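Serine/threonine protein phosphatase Stp1 (Streptococcus agalactiae, PDB 2PK0) probably removes phosphate from serine and threonine residues of target proteins as a magnesium-dependent phosphatase of the PP2C family. Local coordinates at residues A[20-24]-A[49-54]; A[38-42]-A[194-198]; A[102-106]-A[167-171]; A[222-226]-A[238-242]. All coordinates share one frame; numbering follows the deposited sequence.

Contact 1 of 4, residues A[20-24]-A[49-54]; sequences NNQDF and GNIASE
Gln-22, just ahead of strand 23-29, crosses the side chain of Asn-50 near the start of helix 48-64, while Phe-24 lies against Glu-54 one turn further on. The pairing joins an outermost strand of one sheet of the PP2C beta sandwich to a helix that packs on that sheet. Gln-22 NE2 donates to Asn-50 OD1 at 3.3 Å, with an N-H...O angle of 159°. The acceptor is in the plane of the Gln-22 amide, but the donor stands well above the Asn-50 carbonyl plane, and the two amides are turned 67° apart. Gly-44 O takes another hydrogen bond from the same NE2. Further along, Glu-54 carries its CG over one face of the Phe-24 ring, 3.8 Å from the centroid, in a CH-pi contact. With CG anti to the backbone N (chi1 -176°) and the chain extended beyond it, Glu-54 stacks its carboxylate almost parallel to the ring.

A second shell sets the backbone of 20-24. Asn-21 OD1 accepts from Asp-23 N at 3.1 Å, forming an Asx turn, and Asn-21 ND2 is tied to Thr-12; Asn-237 holds Gln-22 N. Asp-23 turns the other way, toward Thr-239 and Ser-196. Between strand and helix sits Ser-53, its OG 2.9 Å from Gln-22 O, and water 1 donates both to Ser-53 OG at 2.7 Å and to Asp-23 O at 3.1 Å.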
loop_
_atom_site.group_PDB
_atom_site.type_symbol
_atom_site.label_atom_id
_atom_site.label_comp_id
_atom_site.label_asym_id
_atom_site.label_seq_id
_atom_site.Cartn_x
_atom_site.Cartn_y
_atom_site.Cartn_z
ATOM N N ASN A 20 -5.280 0.369 18.600
ATOM C CA ASN A 20 -6.242 0.578 17.545
ATOM C C ASN A 20 -5.552 0.392 16.203
ATOM O O ASN A 20 -4.513 1.000 15.939
ATOM C CB ASN A 20 -6.842 1.979 17.680
ATOM C CG ASN A 20 -8.012 2.194 16.775
ATOM O OD1 ASN A 20 -8.284 3.307 16.355
ATOM N ND2 ASN A 20 -8.700 1.130 16.451
ATOM N N ASN A 21 -6.127 -0.467 15.371
ATOM C CA ASN A 21 -5.608 -0.730 14.038
ATOM C C ASN A 21 -6.360 0.107 13.011
ATOM O O ASN A 21 -7.472 -0.246 12.642
ATOM C CB ASN A 21 -5.782 -2.212 13.697
ATOM C CG ASN A 21 -5.023 -2.629 12.439
ATOM O OD1 ASN A 21 -4.438 -1.805 11.739
ATOM N ND2 ASN A 21 -5.024 -3.925 12.159
ATOM N N GLN A 22 -5.750 1.183 12.519
ATOM C CA GLN A 22 -6.413 2.013 11.510
ATOM C C GLN A 22 -5.951 1.675 10.079
ATOM O O GLN A 22 -6.209 2.432 9.138
ATOM C CB GLN A 22 -6.214 3.505 11.802
ATOM C CG GLN A 22 -6.539 3.936 13.230
ATOM C CD GLN A 22 -6.417 5.439 13.420
ATOM O OE1 GLN A 22 -5.343 6.032 13.212
ATOM N NE2 GLN A 22 -7.524 6.069 13.814
ATOM N N ASP A 23 -5.249 0.554 9.922
ATOM C CA ASP A 23 -4.934 0.061 8.590
ATOM C C ASP A 23 -6.111 -0.787 8.122
ATOM O O ASP A 23 -6.775 -1.416 8.960
ATOM C CB ASP A 23 -3.692 -0.827 8.603
ATOM C CG ASP A 23 -2.376 -0.050 8.714
ATOM O OD1 ASP A 23 -2.361 1.197 8.636
ATOM O OD2 ASP A 23 -1.333 -0.724 8.880
ATOM N N PHE A 24 -6.365 -0.815 6.809
ATOM C CA PHE A 24 -7.294 -1.797 6.218
ATOM C C PHE A 24 -6.719 -2.448 4.955
ATOM O O PHE A 24 -6.069 -1.783 4.164
ATOM C CB PHE A 24 -8.661 -1.165 5.908
ATOM C CG PHE A 24 -9.827 -2.131 6.039
ATOM C CD1 PHE A 24 -10.291 -2.522 7.290
ATOM C CD2 PHE A 24 -10.459 -2.639 4.920
ATOM C CE1 PHE A 24 -11.369 -3.414 7.418
ATOM C CE2 PHE A 24 -11.528 -3.520 5.036
ATOM C CZ PHE A 24 -11.984 -3.909 6.286
ATOM N N GLY A 49 -9.517 7.380 11.453
ATOM C CA GLY A 49 -8.528 6.636 10.689
ATOM C C GLY A 49 -9.069 5.291 10.282
ATOM O O GLY A 49 -8.769 4.818 9.184
ATOM N N ASN A 50 -9.887 4.695 11.157
ATOM C CA ASN A 50 -10.539 3.412 10.877
ATOM C C ASN A 50 -11.562 3.521 9.763
ATOM O O ASN A 50 -11.563 2.700 8.855
ATOM C CB ASN A 50 -11.218 2.844 12.124
ATOM C CG ASN A 50 -10.286 2.761 13.304
ATOM O OD1 ASN A 50 -9.895 3.781 13.865
ATOM N ND2 ASN A 50 -9.917 1.545 13.689
ATOM N N ILE A 51 -12.410 4.550 9.852
ATOM C CA ILE A 51 -13.467 4.821 8.881
ATOM C C ILE A 51 -12.872 5.070 7.488
ATOM O O ILE A 51 -13.270 4.437 6.526
ATOM C CB ILE A 51 -14.393 6.011 9.354
ATOM C CG1 ILE A 51 -15.319 5.571 10.495
ATOM C CG2 ILE A 51 -15.263 6.556 8.235
ATOM C CD1 ILE A 51 -16.420 4.586 10.074
ATOM N N ALA A 52 -11.874 5.938 7.405
ATOM C CA ALA A 52 -11.303 6.333 6.123
ATOM C C ALA A 52 -10.667 5.167 5.380
ATOM O O ALA A 52 -10.857 5.018 4.160
ATOM C CB ALA A 52 -10.289 7.457 6.316
ATOM N N SER A 53 -9.923 4.344 6.123
ATOM C CA SER A 53 -9.227 3.188 5.558
ATOM C C SER A 53 -10.197 2.096 5.125
ATOM O O SER A 53 -10.115 1.623 3.998
ATOM C CB SER A 53 -8.165 2.645 6.523
ATOM O OG SER A 53 -8.714 2.082 7.703
ATOM N N GLU A 54 -11.137 1.729 5.993
ATOM C CA GLU A 54 -12.165 0.764 5.608
ATOM C C GLU A 54 -13.127 1.264 4.515
ATOM O O GLU A 54 -13.557 0.481 3.677
ATOM C CB GLU A 54 -12.937 0.245 6.823
ATOM C CG GLU A 54 -13.947 -0.847 6.477
ATOM C CD GLU A 54 -14.506 -1.543 7.690
ATOM O OE1 GLU A 54 -14.078 -1.201 8.819
ATOM O OE2 GLU A 54 -15.372 -2.435 7.511
HETATM O O HOH W 1 -9.258 0.340 9.638
#

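Contact 2 of 4, residues A[38-42]-A[194-198]; sequences ILADG and VNSDG. With MG (magnesium ion), chain E; MG (magnesium ion), chain F.
Asp-41 and Asp-197 turn their carboxylates onto one magnesium ion from two directions, their side chains crossing at about a right angle and their planes 61° apart. This is the dinuclear metal centre characteristic of PP2C phosphatases. With CG anti to the backbone N (chi1 177°), Asp-41 reaches out from its strand and bridges the pair: OD1 binds the magnesium of chain E at 1.9 Å, OD2 that of chain F at 2.3 Å. Asp-197 OD1 joins the latter ion at 2.1 Å. Asp-41 OD2 and Asp-197 OD1, two acceptors, are only 3.1 Å apart, an approach that the shared cation probably makes tolerable. Gly-42 O, at 2.0 Å, and four waters complete six ligands round the chain E ion, and Asp-236 contributes to the other.

Water 6 binds both magnesium ions; in PP2C enzymes a metal-bridging water of this kind is thought to attack the phosphate. Water 3 binds the chain F ion and donates to Asp-197 OD2. Water 2 links the partners again, accepting from Asp-197 N and lying 2.7 Å from Asp-41 OD2.

Deeper in, Leu-39 sends its branches separate ways, CD1 to Val-194 CG1 at 3.9 Å and CD2 to Ser-196 CB at 4.0 Å. These residues lie where the two sheets face each other: Thr-239 of strand 238-245 and Ile-25 of strand 23-29 also touch Leu-39, whereas Ala-40 turns its methyl to helix 48-64.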
loop_
_atom_site.group_PDB
_atom_site.type_symbol
_atom_site.label_atom_id
_atom_site.label_comp_id
_atom_site.label_asym_id
_atom_site.label_seq_id
_atom_site.Cartn_x
_atom_site.Cartn_y
_atom_site.Cartn_z
ATOM N N ILE A 38 -6.179 -3.854 -2.402
ATOM C CA ILE A 38 -6.183 -2.508 -1.888
ATOM C C ILE A 38 -5.733 -2.472 -0.435
ATOM O O ILE A 38 -6.352 -3.082 0.420
ATOM C CB ILE A 38 -7.571 -1.868 -1.995
ATOM C CG1 ILE A 38 -8.222 -2.207 -3.325
ATOM C CG2 ILE A 38 -7.463 -0.353 -1.877
ATOM C CD1 ILE A 38 -9.527 -1.479 -3.525
ATOM N N LEU A 39 -4.656 -1.735 -0.174
ATOM C CA LEU A 39 -4.125 -1.526 1.174
ATOM C C LEU A 39 -4.261 -0.044 1.536
ATOM O O LEU A 39 -3.914 0.828 0.722
ATOM C CB LEU A 39 -2.644 -1.944 1.219
ATOM C CG LEU A 39 -1.871 -2.017 2.546
ATOM C CD1 LEU A 39 -0.762 -3.015 2.449
ATOM C CD2 LEU A 39 -1.269 -0.672 2.990
ATOM N N ALA A 40 -4.721 0.256 2.754
ATOM C CA ALA A 40 -4.901 1.657 3.142
ATOM C C ALA A 40 -4.484 1.920 4.560
ATOM O O ALA A 40 -4.874 1.195 5.460
ATOM C CB ALA A 40 -6.326 2.082 2.941
ATOM N N ASP A 41 -3.694 2.964 4.766
ATOM C CA ASP A 41 -3.297 3.335 6.110
ATOM C C ASP A 41 -4.020 4.629 6.525
ATOM O O ASP A 41 -3.664 5.716 6.084
ATOM C CB ASP A 41 -1.771 3.475 6.171
ATOM C CG ASP A 41 -1.243 3.928 7.531
ATOM O OD1 ASP A 41 -1.990 4.368 8.446
ATOM O OD2 ASP A 41 -0.015 3.849 7.703
ATOM N N GLY A 42 -5.014 4.498 7.398
ATOM C CA GLY A 42 -5.750 5.659 7.876
ATOM C C GLY A 42 -5.092 6.450 9.000
ATOM O O GLY A 42 -4.268 5.918 9.750
ATOM N N VAL A 194 3.446 -5.463 -0.854
ATOM C CA VAL A 194 2.703 -4.242 -0.624
ATOM C C VAL A 194 2.547 -4.058 0.887
ATOM O O VAL A 194 2.033 -4.942 1.567
ATOM C CB VAL A 194 1.313 -4.305 -1.307
ATOM C CG1 VAL A 194 0.597 -2.984 -1.158
ATOM C CG2 VAL A 194 1.447 -4.661 -2.785
ATOM N N ASN A 195 2.997 -2.926 1.417
ATOM C CA ASN A 195 2.923 -2.712 2.865
ATOM C C ASN A 195 2.675 -1.263 3.355
ATOM O O ASN A 195 2.945 -0.281 2.653
ATOM C CB ASN A 195 4.154 -3.293 3.552
ATOM C CG ASN A 195 5.408 -2.600 3.141
ATOM O OD1 ASN A 195 5.848 -1.659 3.792
ATOM N ND2 ASN A 195 5.992 -3.039 2.047
ATOM N N SER A 196 2.178 -1.148 4.582
ATOM C CA SER A 196 2.011 0.147 5.231
ATOM C C SER A 196 3.329 0.408 5.914
ATOM O O SER A 196 4.153 -0.506 6.000
ATOM C CB SER A 196 0.890 0.102 6.266
ATOM O OG SER A 196 1.170 -0.861 7.265
ATOM N N ASP A 197 3.531 1.622 6.427
ATOM C CA ASP A 197 4.847 2.008 6.922
ATOM C C ASP A 197 5.310 1.206 8.137
ATOM O O ASP A 197 6.504 1.122 8.397
ATOM C CB ASP A 197 4.969 3.527 7.163
ATOM C CG ASP A 197 3.871 4.092 8.081
ATOM O OD1 ASP A 197 2.926 3.354 8.430
ATOM O OD2 ASP A 197 3.929 5.289 8.458
ATOM N N GLY A 198 4.375 0.573 8.836
ATOM C CA GLY A 198 4.688 -0.192 10.027
ATOM C C GLY A 198 5.581 -1.396 9.786
ATOM O O GLY A 198 6.241 -1.871 10.705
HETATM MG MG MG E . -2.510 5.005 10.211
HETATM MG MG MG F . 1.250 3.679 9.583
HETATM O O HOH W 2 1.788 3.529 5.719
HETATM O O HOH W 3 1.617 5.804 9.678
HETATM O O HOH W 4 -1.243 6.886 10.125
HETATM O O HOH W 5 -2.662 5.627 11.927
HETATM O O HOH W 6 -0.473 4.390 10.734
HETATM O O HOH W 7 -2.769 3.000 10.606
#

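Contact 3 of 4, residues A[102-106]-A[167-171]; sequences MGTTI and ITQSI
Thr-104 and Ile-171 form a single antiparallel beta bridge, a hydrogen-bonded pair that fastens the long loop before strand 180-185 to the beginning of strand 103-112. Both polar atoms of each partner's backbone are used: Thr-104 N donates to Ile-171 O at 2.9 Å, and Ile-171 N to Thr-104 O at 2.8 Å. Each donor is in the plane of the carbonyl it meets, and the N-H...O angles are 154° and 157°. Ile-171 O also receives a CA-H...O contact from Gly-103 CA.

Thr-104 OG1 donates to Thr-105 O at 2.7 Å, on a lone pair of that carbonyl, with Asp-41 O also within hydrogen-bonding distance, whereas Thr-105 OG1 is hydrogen-bonded to Ser-124 OG and to Asp-41 N, a backbone atom of a metal ligand. Water 8 donates to Met-102 O and is hydrogen-bonded to Ser-170 OG, giving the segments a second, indirect tie. Gln-169 bonds Glu-178.

The side chains of Thr-104 and Ile-171 lie side by side and point the same way; CD1 of Ile-171 meets Ile-106 CG2 at 3.7 Å, and Thr-105 CG2 touches Ile-167 CD1 at 3.8 Å. Ile-171 is also packed against helix 72-96. The segments run 86° apart in direction, consistent with a single bridge: two backbone bonds fix one point of the loop, and between these segments the rest is methyl packing and a water.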
loop_
_atom_site.group_PDB
_atom_site.type_symbol
_atom_site.label_atom_id
_atom_site.label_comp_id
_atom_site.label_asym_id
_atom_site.label_seq_id
_atom_site.Cartn_x
_atom_site.Cartn_y
_atom_site.Cartn_z
ATOM N N MET A 102 -9.006 13.537 9.291
ATOM C CA MET A 102 -9.338 12.259 8.675
ATOM C C MET A 102 -8.673 12.101 7.321
ATOM O O MET A 102 -8.702 13.023 6.489
ATOM C CB MET A 102 -10.842 12.137 8.486
ATOM C CG MET A 102 -11.255 10.878 7.787
ATOM S SD MET A 102 -12.860 10.350 8.336
ATOM C CE MET A 102 -13.828 10.955 7.018
ATOM N N GLY A 103 -8.070 10.935 7.103
ATOM C CA GLY A 103 -7.446 10.655 5.833
ATOM C C GLY A 103 -6.793 9.294 5.788
ATOM O O GLY A 103 -6.592 8.662 6.829
ATOM N N THR A 104 -6.448 8.844 4.585
ATOM C CA THR A 104 -5.764 7.577 4.449
ATOM C C THR A 104 -4.712 7.557 3.337
ATOM O O THR A 104 -4.820 8.289 2.370
ATOM C CB THR A 104 -6.755 6.412 4.249
ATOM O OG1 THR A 104 -6.012 5.200 4.094
ATOM C CG2 THR A 104 -7.618 6.627 3.026
ATOM N N THR A 105 -3.684 6.723 3.481
ATOM C CA THR A 105 -2.838 6.404 2.334
ATOM C C THR A 105 -3.589 5.416 1.438
ATOM O O THR A 105 -4.576 4.817 1.864
ATOM C CB THR A 105 -1.508 5.724 2.728
ATOM O OG1 THR A 105 -1.759 4.378 3.153
ATOM C CG2 THR A 105 -0.792 6.481 3.808
ATOM N N ILE A 106 -3.120 5.220 0.213
ATOM C CA ILE A 106 -3.604 4.083 -0.578
ATOM C C ILE A 106 -2.525 3.400 -1.426
ATOM O O ILE A 106 -1.605 4.046 -1.930
ATOM C CB ILE A 106 -4.826 4.432 -1.471
ATOM C CG1 ILE A 106 -5.696 3.186 -1.679
ATOM C CG2 ILE A 106 -4.403 5.049 -2.817
ATOM C CD1 ILE A 106 -6.690 3.311 -2.815
ATOM N N ILE A 167 3.481 13.361 6.316
ATOM C CA ILE A 167 2.907 13.040 5.014
ATOM C C ILE A 167 2.463 14.307 4.253
ATOM O O ILE A 167 1.987 15.279 4.859
ATOM C CB ILE A 167 1.777 12.010 5.204
ATOM C CG1 ILE A 167 1.678 11.075 4.012
ATOM C CG2 ILE A 167 0.436 12.662 5.562
ATOM C CD1 ILE A 167 0.813 9.891 4.316
ATOM N N THR A 168 2.676 14.328 2.940
ATOM C CA THR A 168 2.359 15.525 2.154
ATOM C C THR A 168 1.072 15.423 1.342
ATOM O O THR A 168 0.560 16.443 0.871
ATOM C CB THR A 168 3.525 16.009 1.235
ATOM O OG1 THR A 168 3.889 14.999 0.278
ATOM C CG2 THR A 168 4.719 16.422 2.059
ATOM N N GLN A 169 0.567 14.203 1.163
ATOM C CA GLN A 169 -0.796 14.025 0.658
ATOM C C GLN A 169 -1.465 12.751 1.149
ATOM O O GLN A 169 -0.808 11.771 1.454
ATOM C CB GLN A 169 -0.874 14.124 -0.860
ATOM C CG GLN A 169 -0.143 13.075 -1.599
ATOM C CD GLN A 169 -0.356 13.208 -3.079
ATOM O OE1 GLN A 169 -1.289 13.880 -3.526
ATOM N NE2 GLN A 169 0.506 12.578 -3.854
ATOM N N SER A 170 -2.783 12.787 1.249
ATOM C CA SER A 170 -3.515 11.623 1.683
ATOM C C SER A 170 -4.872 11.741 1.054
ATOM O O SER A 170 -5.261 12.819 0.641
ATOM C CB SER A 170 -3.677 11.622 3.196
ATOM O OG SER A 170 -4.480 12.717 3.611
ATOM N N ILE A 171 -5.589 10.632 0.980
ATOM C CA ILE A 171 -6.948 10.649 0.506
ATOM C C ILE A 171 -7.818 11.171 1.623
ATOM O O ILE A 171 -7.727 10.684 2.746
ATOM C CB ILE A 171 -7.374 9.259 0.068
ATOM C CG1 ILE A 171 -6.834 9.013 -1.341
ATOM C CG2 ILE A 171 -8.907 9.098 0.107
ATOM C CD1 ILE A 171 -6.930 7.592 -1.761
HETATM O O HOH W 8 -6.669 14.213 4.737
#

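Contact 4 of 4, residues A[222-226]-A[238-242]; sequences NQDLI and ITVAL
Asn-222 sets its amide against the side chains of Val-240 and Leu-242, sliding past both in the opposite direction. Its CG rests 3.7 Å from Leu-242 CD1, and OD1 points at Val-240 CB, 3.3 Å away, a van der Waals contact. The chi1 of -143° turns the amide toward the strand, with OD1 at Val-240 and CG beside Leu-242. ND2 has a weak hydrogen bond to Ser-9 OG on the neighbouring strand 6-13.

Leu-242 receives a second partner from Leu-225, three residues on, which reaches toward it tip to tip, CD1 to CD1 at 4.2 Å; the same Leu-225 methyl lies as far from Val-240 CG1. Here helix 218-231 covers one of the two antiparallel sheets of the PP2C sandwich; the axes of 222-226 and 238-242 run at 154° and approach to 9.3 Å. Ile-238, Val-240 and Leu-242, alternating along the strand, all face the helix.

Ile-226 meets the beginning of the strand. Its CG2, anti to the carbonyl carbon, comes to 4.0 Å from Ile-238 CG2, and Ile-238 CD1 lies 3.8 Å from Ile-226 O. Leu-199 of helix 197-200 touches Ile-238, Val-240 and Leu-225.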
loop_
_atom_site.group_PDB
_atom_site.type_symbol
_atom_site.label_atom_id
_atom_site.label_comp_id
_atom_site.label_asym_id
_atom_site.label_seq_id
_atom_site.Cartn_x
_atom_site.Cartn_y
_atom_site.Cartn_z
ATOM N N ASN A 222 4.395 -14.247 5.778
ATOM C CA ASN A 222 3.720 -13.012 6.121
ATOM C C ASN A 222 3.612 -12.891 7.631
ATOM O O ASN A 222 3.792 -11.806 8.178
ATOM C CB ASN A 222 2.335 -12.983 5.482
ATOM C CG ASN A 222 1.926 -11.589 4.994
ATOM O OD1 ASN A 222 2.429 -10.565 5.468
ATOM N ND2 ASN A 222 0.995 -11.556 4.042
ATOM N N GLN A 223 3.351 -14.013 8.299
ATOM C CA GLN A 223 3.324 -14.076 9.764
ATOM C C GLN A 223 4.694 -13.753 10.352
ATOM O O GLN A 223 4.795 -13.021 11.329
ATOM C CB GLN A 223 2.813 -15.448 10.250
ATOM C CG GLN A 223 2.521 -15.536 11.752
ATOM C CD GLN A 223 1.705 -14.348 12.265
ATOM O OE1 GLN A 223 2.224 -13.479 12.988
ATOM N NE2 GLN A 223 0.417 -14.296 11.874
ATOM N N ASP A 224 5.749 -14.261 9.721
ATOM C CA ASP A 224 7.122 -13.972 10.140
ATOM C C ASP A 224 7.510 -12.517 9.973
ATOM O O ASP A 224 8.320 -12.009 10.725
ATOM C CB ASP A 224 8.119 -14.816 9.343
ATOM C CG ASP A 224 8.159 -16.259 9.784
ATOM O OD1 ASP A 224 7.511 -16.614 10.786
ATOM O OD2 ASP A 224 8.861 -17.041 9.124
ATOM N N LEU A 225 6.944 -11.861 8.973
ATOM C CA LEU A 225 7.188 -10.447 8.724
ATOM C C LEU A 225 6.618 -9.570 9.837
ATOM O O LEU A 225 7.281 -8.631 10.278
ATOM C CB LEU A 225 6.598 -10.023 7.379
ATOM C CG LEU A 225 7.334 -10.391 6.088
ATOM C CD1 LEU A 225 6.568 -9.868 4.878
ATOM C CD2 LEU A 225 8.726 -9.818 6.077
ATOM N N ILE A 226 5.407 -9.879 10.306
ATOM C CA ILE A 226 4.808 -9.027 11.326
ATOM C C ILE A 226 5.363 -9.329 12.717
ATOM O O ILE A 226 5.466 -8.426 13.556
ATOM C CB ILE A 226 3.230 -8.963 11.265
ATOM C CG1 ILE A 226 2.587 -10.231 11.803
ATOM C CG2 ILE A 226 2.729 -8.677 9.837
ATOM C CD1 ILE A 226 2.283 -10.205 13.269
ATOM N N ILE A 238 0.904 -2.742 11.387
ATOM C CA ILE A 238 1.643 -3.380 10.292
ATOM C C ILE A 238 0.649 -4.091 9.410
ATOM O O ILE A 238 -0.229 -4.779 9.921
ATOM C CB ILE A 238 2.572 -4.440 10.825
ATOM C CG1 ILE A 238 3.179 -3.983 12.153
ATOM C CG2 ILE A 238 3.608 -4.757 9.813
ATOM C CD1 ILE A 238 3.570 -5.131 13.062
ATOM N N THR A 239 0.768 -3.932 8.094
ATOM C CA THR A 239 -0.218 -4.483 7.165
ATOM C C THR A 239 0.471 -4.810 5.863
ATOM O O THR A 239 1.127 -3.949 5.294
ATOM C CB THR A 239 -1.362 -3.487 6.927
ATOM O OG1 THR A 239 -2.144 -3.383 8.129
ATOM C CG2 THR A 239 -2.270 -3.953 5.821
ATOM N N VAL A 240 0.381 -6.069 5.419
ATOM C CA VAL A 240 1.165 -6.530 4.271
ATOM C C VAL A 240 0.341 -7.374 3.294
ATOM O O VAL A 240 -0.392 -8.280 3.706
ATOM C CB VAL A 240 2.433 -7.349 4.708
ATOM C CG1 VAL A 240 3.379 -7.559 3.542
ATOM C CG2 VAL A 240 3.195 -6.666 5.824
ATOM N N ALA A 241 0.446 -7.065 2.003
ATOM C CA ALA A 241 0.011 -7.989 0.954
ATOM C C ALA A 241 1.225 -8.564 0.249
ATOM O O ALA A 241 2.102 -7.819 -0.212
ATOM C CB ALA A 241 -0.866 -7.293 -0.044
ATOM N N LEU A 242 1.286 -9.885 0.160
ATOM C CA LEU A 242 2.363 -10.530 -0.584
ATOM C C LEU A 242 1.777 -11.274 -1.750
ATOM O O LEU A 242 0.764 -11.949 -1.589
ATOM C CB LEU A 242 3.120 -11.525 0.280
ATOM C CG LEU A 242 3.975 -11.022 1.432
ATOM C CD1 LEU A 242 4.313 -12.213 2.299
ATOM C CD2 LEU A 242 5.233 -10.361 0.920
#

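The four contacts span the PP2C sandwich. Contact 2 lies about 4 Å from the centre of the chain and joins the two sheets. Contacts 1 and 3 share one of these sheets through strands 23-29, 35-43 and 103-112, centred 10 and 11 Å from contact 2; contact 4 shares the other, through strands 191-195 and 238-245, also about 11 Å away. The centres of contacts 3 and 4 are about 21 Å apart. Along the chain contact 1 interlocks with contact 2, contact 3 is nested in the loop closed by contact 2, and contact 4 follows. Strands of both sheets thus bring metal ligands together in contact 2, with contacts 1 and 3 close by and contact 4 outside the second sheet.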